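Local coordinates for protein Peptide:N-glycosidase F (Elizabethkingia meningoseptica, PDB 3PMS) that hydrolyses the amide bond between asparagine and its N-linked glycan, releasing the sugar chain from glycoproteins, at residues Thr216-Asn220 with Asn221-Phe225; Leu267-Ser270 with Leu271-Ser274. One frame throughout, in Å; residues are numbered along the deposited sequence.

Interaction 1. Residues Thr216-Asn220 with Asn221-Phe225; sequences TIAIN and NSNTF
Phe225 lies on the same face of a tight two-strand hairpin as Ile217 and Ile219, and its ring touches both. Ile217 CB sits 4.0 Å from Phe225 CD2, at the ring's edge near its plane, whereas Ile219 CG1 approaches Phe225 CE2 obliquely. One face of the ring is taken by the methyl CG2 of the preceding Thr224, 3.6 Å above the plane and over its centre, a CH-pi arrangement. On the opposite sheet face, with OG1 beside its backbone N (chi1 -71°), Thr216 swings CG2 to the far side, 3.6 Å from Asn223 CG, the two side chains crossing at about a right angle.

Backbone pairing positions these groups. A classic beta bulge sets Thr224 and Phe225 together against Ile217, whose O accepts from Thr224 N (3.0 Å) and Phe225 N (3.2 Å). Ser222 O is likewise gripped twice, by Ile219 N and, from the opposite face of its carbonyl plane, by Thr224 OG1 at 2.7 Å. A type I' turn from Ile219 to Ser222 reverses the chain; its central Asn220 and Asn221 both have positive phi, which asparagine tolerates better than most residues. A water accepts from Asn221 N and gives a weak bond to Ala218 O.

Farther out, Lys173 bonds Asn221 OD1 at the turn, while Leu267 covers Ile219 and Phe225. The chemistry thus divides by face: the Asn223 amide meets Lys281 on its face, and hydrocarbon meets the neighbouring loop where Phe225 points. Ile217 O, accepting from two successive amides, makes the bulge, while Ser222 O pairs with Ile219 and also fixes the Thr224 hydroxyl.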
loop_
_atom_site.group_PDB
_atom_site.type_symbol
_atom_site.label_atom_id
_atom_site.label_comp_id
_atom_site.label_asym_id
_atom_site.label_seq_id
_atom_site.Cartn_x
_atom_site.Cartn_y
_atom_site.Cartn_z
ATOM N N THR A 216 -9.118 11.379 -8.727
ATOM C CA THR A 216 -10.093 11.972 -7.822
ATOM C C THR A 216 -10.946 10.898 -7.172
ATOM O O THR A 216 -11.359 9.959 -7.802
ATOM C CB THR A 216 -10.989 12.848 -8.656
ATOM O OG1 THR A 216 -10.264 14.008 -9.079
ATOM C CG2 THR A 216 -12.210 13.328 -7.837
ATOM N N ILE A 217 -11.216 11.048 -5.872
ATOM C CA ILE A 217 -12.253 10.270 -5.205
ATOM C C ILE A 217 -13.503 11.137 -5.126
ATOM O O ILE A 217 -13.439 12.250 -4.613
ATOM C CB ILE A 217 -11.820 9.857 -3.784
ATOM C CG1 ILE A 217 -10.751 8.789 -3.895
ATOM C CG2 ILE A 217 -13.022 9.213 -3.027
ATOM C CD1 ILE A 217 -10.073 8.386 -2.582
ATOM N N ALA A 218 -14.595 10.575 -5.601
ATOM C CA ALA A 218 -15.943 11.194 -5.515
ATOM C C ALA A 218 -16.693 10.498 -4.390
ATOM O O ALA A 218 -16.674 9.264 -4.253
ATOM C CB ALA A 218 -16.704 11.079 -6.806
ATOM N N ILE A 219 -17.326 11.340 -3.584
ATOM C CA ILE A 219 -18.138 10.877 -2.438
ATOM C C ILE A 219 -19.578 11.348 -2.743
ATOM O O ILE A 219 -19.790 12.548 -2.906
ATOM C CB ILE A 219 -17.648 11.525 -1.168
ATOM C CG1 ILE A 219 -16.179 11.136 -0.850
ATOM C CG2 ILE A 219 -18.596 11.132 0.018
ATOM C CD1 ILE A 219 -15.964 9.679 -0.601
ATOM N N ASN A 220 -20.508 10.421 -2.761
ATOM C CA ASN A 220 -21.909 10.723 -3.154
ATOM C C ASN A 220 -21.925 11.507 -4.467
ATOM O O ASN A 220 -22.656 12.490 -4.660
ATOM C CB ASN A 220 -22.611 11.467 -2.033
ATOM C CG ASN A 220 -22.983 10.548 -0.869
ATOM O OD1 ASN A 220 -23.159 11.038 0.296
ATOM N ND2 ASN A 220 -23.192 9.319 -1.160
ATOM N N ASN A 221 -21.029 11.078 -5.358
ATOM C CA ASN A 221 -20.885 11.602 -6.728
ATOM C C ASN A 221 -20.138 12.886 -6.841
ATOM O O ASN A 221 -19.792 13.283 -7.967
ATOM C CB ASN A 221 -22.220 11.687 -7.490
ATOM C CG ASN A 221 -22.966 10.357 -7.508
ATOM O OD1 ASN A 221 -22.401 9.242 -7.813
ATOM N ND2 ASN A 221 -24.272 10.421 -7.169
ATOM N N SER A 222 -19.805 13.522 -5.750
ATOM C CA SER A 222 -19.143 14.800 -5.782
ATOM C C SER A 222 -17.650 14.618 -5.710
ATOM O O SER A 222 -17.125 14.007 -4.736
ATOM C CB SER A 222 -19.627 15.756 -4.705
ATOM O OG SER A 222 -18.916 16.983 -4.683
ATOM N N ASN A 223 -16.933 15.224 -6.640
ATOM C CA ASN A 223 -15.490 15.153 -6.563
ATOM C C ASN A 223 -14.992 15.838 -5.322
ATOM O O ASN A 223 -15.279 17.034 -5.081
ATOM C CB ASN A 223 -14.911 15.796 -7.777
ATOM C CG ASN A 223 -15.147 15.030 -9.003
ATOM O OD1 ASN A 223 -15.641 13.907 -9.025
ATOM N ND2 ASN A 223 -14.714 15.650 -10.109
ATOM N N THR A 224 -14.297 15.084 -4.469
ATOM C CA THR A 224 -13.965 15.518 -3.096
ATOM C C THR A 224 -12.450 15.580 -2.781
ATOM O O THR A 224 -11.956 16.523 -2.121
ATOM C CB THR A 224 -14.726 14.660 -2.101
ATOM O OG1 THR A 224 -16.101 14.824 -2.367
ATOM C CG2 THR A 224 -14.501 15.075 -0.632
ATOM N N PHE A 225 -11.738 14.507 -3.143
ATOM C CA PHE A 225 -10.327 14.401 -2.846
ATOM C C PHE A 225 -9.509 14.189 -4.114
ATOM O O PHE A 225 -9.930 13.436 -4.982
ATOM C CB PHE A 225 -10.048 13.225 -1.901
ATOM C CG PHE A 225 -10.932 13.200 -0.659
ATOM C CD1 PHE A 225 -10.731 14.137 0.341
ATOM C CD2 PHE A 225 -11.863 12.212 -0.496
ATOM C CE1 PHE A 225 -11.492 14.085 1.516
ATOM C CE2 PHE A 225 -12.629 12.130 0.699
ATOM C CZ PHE A 225 -12.453 13.101 1.635
HETATM O O HOH W 1 -19.354 8.697 -5.269
#

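Interaction 2. Residues Leu267-Ser270 with Leu271-Ser274; sequences LNNS and LIGS
Two backbone hydrogen bonds tie Asn268-Asn269 to Leu271-Ile272. Leu271 N gives its hydrogen to Asn268 O at 3.0 Å, and Ile272 N reaches Asn269 O at 3.1 Å; both bonds are nearly straight at hydrogen, yet each donor stands well above the carbonyl plane of its acceptor. The spacing of three residues between donor and acceptor marks one short turn of 3-10 helix. Small polar residues suit its outer side, and Asn269 and Ser270 direct their CB atoms away from the second half of the turn.

The apolar contact is between the two leucines. Leu267 CD2 meets Leu271 CD1 at 3.9 Å, the side chains crossing at about a right angle. Leu271 keeps CG beside its own N (chi1 -59°), and this brings CG to 3.4 Å from Asn268 O, so that CG and CD1 lie alongside that carbonyl oxygen. The loop joins strands 263-266 and 275-281, which belong to different sheets of the C-terminal jelly roll, and its two leucines pack against Ile219 and Phe276 of the five-stranded sheet.

Ile272 instead runs beside Asn269, pointing the same way, with CD1 3.6 Å from Asn269 ND2, a methyl against an amide; Thr182 also touches it.

Turn-closing polar contacts come last in sequence. A type II turn spans Leu271 to Ser274, with Gly273 at its third position, where a positive phi of 78° is readily adopted by glycine. Ser274 N bonds weakly to Leu271 O, and the same carbonyl receives Ser274 OG at a very short 2.5 Å.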
loop_
_atom_site.group_PDB
_atom_site.type_symbol
_atom_site.label_atom_id
_atom_site.label_comp_id
_atom_site.label_asym_id
_atom_site.label_seq_id
_atom_site.Cartn_x
_atom_site.Cartn_y
_atom_site.Cartn_z
ATOM N N LEU A 267 -13.116 12.130 5.927
ATOM C CA LEU A 267 -14.492 12.175 5.447
ATOM C C LEU A 267 -15.282 13.130 6.312
ATOM O O LEU A 267 -15.022 13.277 7.500
ATOM C CB LEU A 267 -15.164 10.814 5.518
ATOM C CG LEU A 267 -14.574 9.795 4.532
ATOM C CD1 LEU A 267 -14.861 8.374 4.912
ATOM C CD2 LEU A 267 -15.157 10.060 3.096
ATOM N N ASN A 268 -16.252 13.779 5.678
ATOM C CA ASN A 268 -17.186 14.673 6.411
ATOM C C ASN A 268 -18.022 13.922 7.407
ATOM O O ASN A 268 -18.588 12.881 7.091
ATOM C CB ASN A 268 -18.097 15.352 5.402
ATOM C CG ASN A 268 -18.735 16.643 5.972
ATOM O OD1 ASN A 268 -18.284 17.746 5.692
ATOM N ND2 ASN A 268 -19.689 16.481 6.817
ATOM N N ASN A 269 -18.138 14.476 8.619
ATOM C CA ASN A 269 -18.893 13.784 9.675
ATOM C C ASN A 269 -20.400 13.672 9.428
ATOM O O ASN A 269 -21.106 12.838 9.992
ATOM C CB ASN A 269 -18.639 14.520 11.014
ATOM C CG ASN A 269 -17.304 14.211 11.621
ATOM O OD1 ASN A 269 -16.757 14.997 12.457
ATOM N ND2 ASN A 269 -16.724 13.117 11.182
ATOM N N SER A 270 -20.892 14.447 8.477
ATOM C CA SER A 270 -22.264 14.326 8.028
ATOM C C SER A 270 -22.563 12.935 7.504
ATOM O O SER A 270 -23.723 12.529 7.441
ATOM C CB SER A 270 -22.565 15.382 6.931
ATOM O OG SER A 270 -21.981 15.002 5.668
ATOM N N LEU A 271 -21.527 12.191 7.071
ATOM C CA LEU A 271 -21.733 10.888 6.481
ATOM C C LEU A 271 -21.947 9.772 7.508
ATOM O O LEU A 271 -22.353 8.661 7.135
ATOM C CB LEU A 271 -20.550 10.501 5.585
ATOM C CG LEU A 271 -20.254 11.456 4.435
ATOM C CD1 LEU A 271 -18.885 11.081 3.852
ATOM C CD2 LEU A 271 -21.300 11.325 3.355
ATOM N N ILE A 272 -21.652 10.065 8.770
ATOM C CA ILE A 272 -21.731 9.061 9.842
ATOM C C ILE A 272 -23.189 8.677 9.994
ATOM O O ILE A 272 -24.076 9.541 9.976
ATOM C CB ILE A 272 -21.231 9.629 11.164
ATOM C CG1 ILE A 272 -19.703 9.865 11.171
ATOM C CG2 ILE A 272 -21.668 8.688 12.352
ATOM C CD1 ILE A 272 -19.308 10.820 12.210
ATOM N N GLY A 273 -23.435 7.376 10.114
ATOM C CA GLY A 273 -24.784 6.864 10.221
ATOM C C GLY A 273 -25.557 6.777 8.914
ATOM O O GLY A 273 -26.769 6.562 8.909
ATOM N N SER A 274 -24.834 6.913 7.805
ATOM C CA SER A 274 -25.416 6.871 6.451
ATOM C C SER A 274 -24.640 5.878 5.614
ATOM O O SER A 274 -23.558 5.400 6.030
ATOM C CB SER A 274 -25.302 8.244 5.780
ATOM O OG SER A 274 -23.985 8.447 5.266
#

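Overall arrangement
From the N terminus, strand 213-219 arrives first and interaction 1 closes the hairpin that sends the chain back along 222-229, an outermost strand of its five-stranded sheet. The chain then leaves, returns through strand 263-266 of the other C-terminal sheet, and interaction 2 folds the connection into strand 275-281, which pairs with 213-219. The two contacts are in series, neither enclosing the other, with centres about 14 Å apart. They meet nonetheless: Ile219 CD1 packs on Leu267 CD2 at 3.8 Å, and Ile219 CG2 on Leu271 CD1 likewise. Hairpin end and connecting loop thus share an apolar cluster where the chain passes from one sheet of the jelly roll to the other.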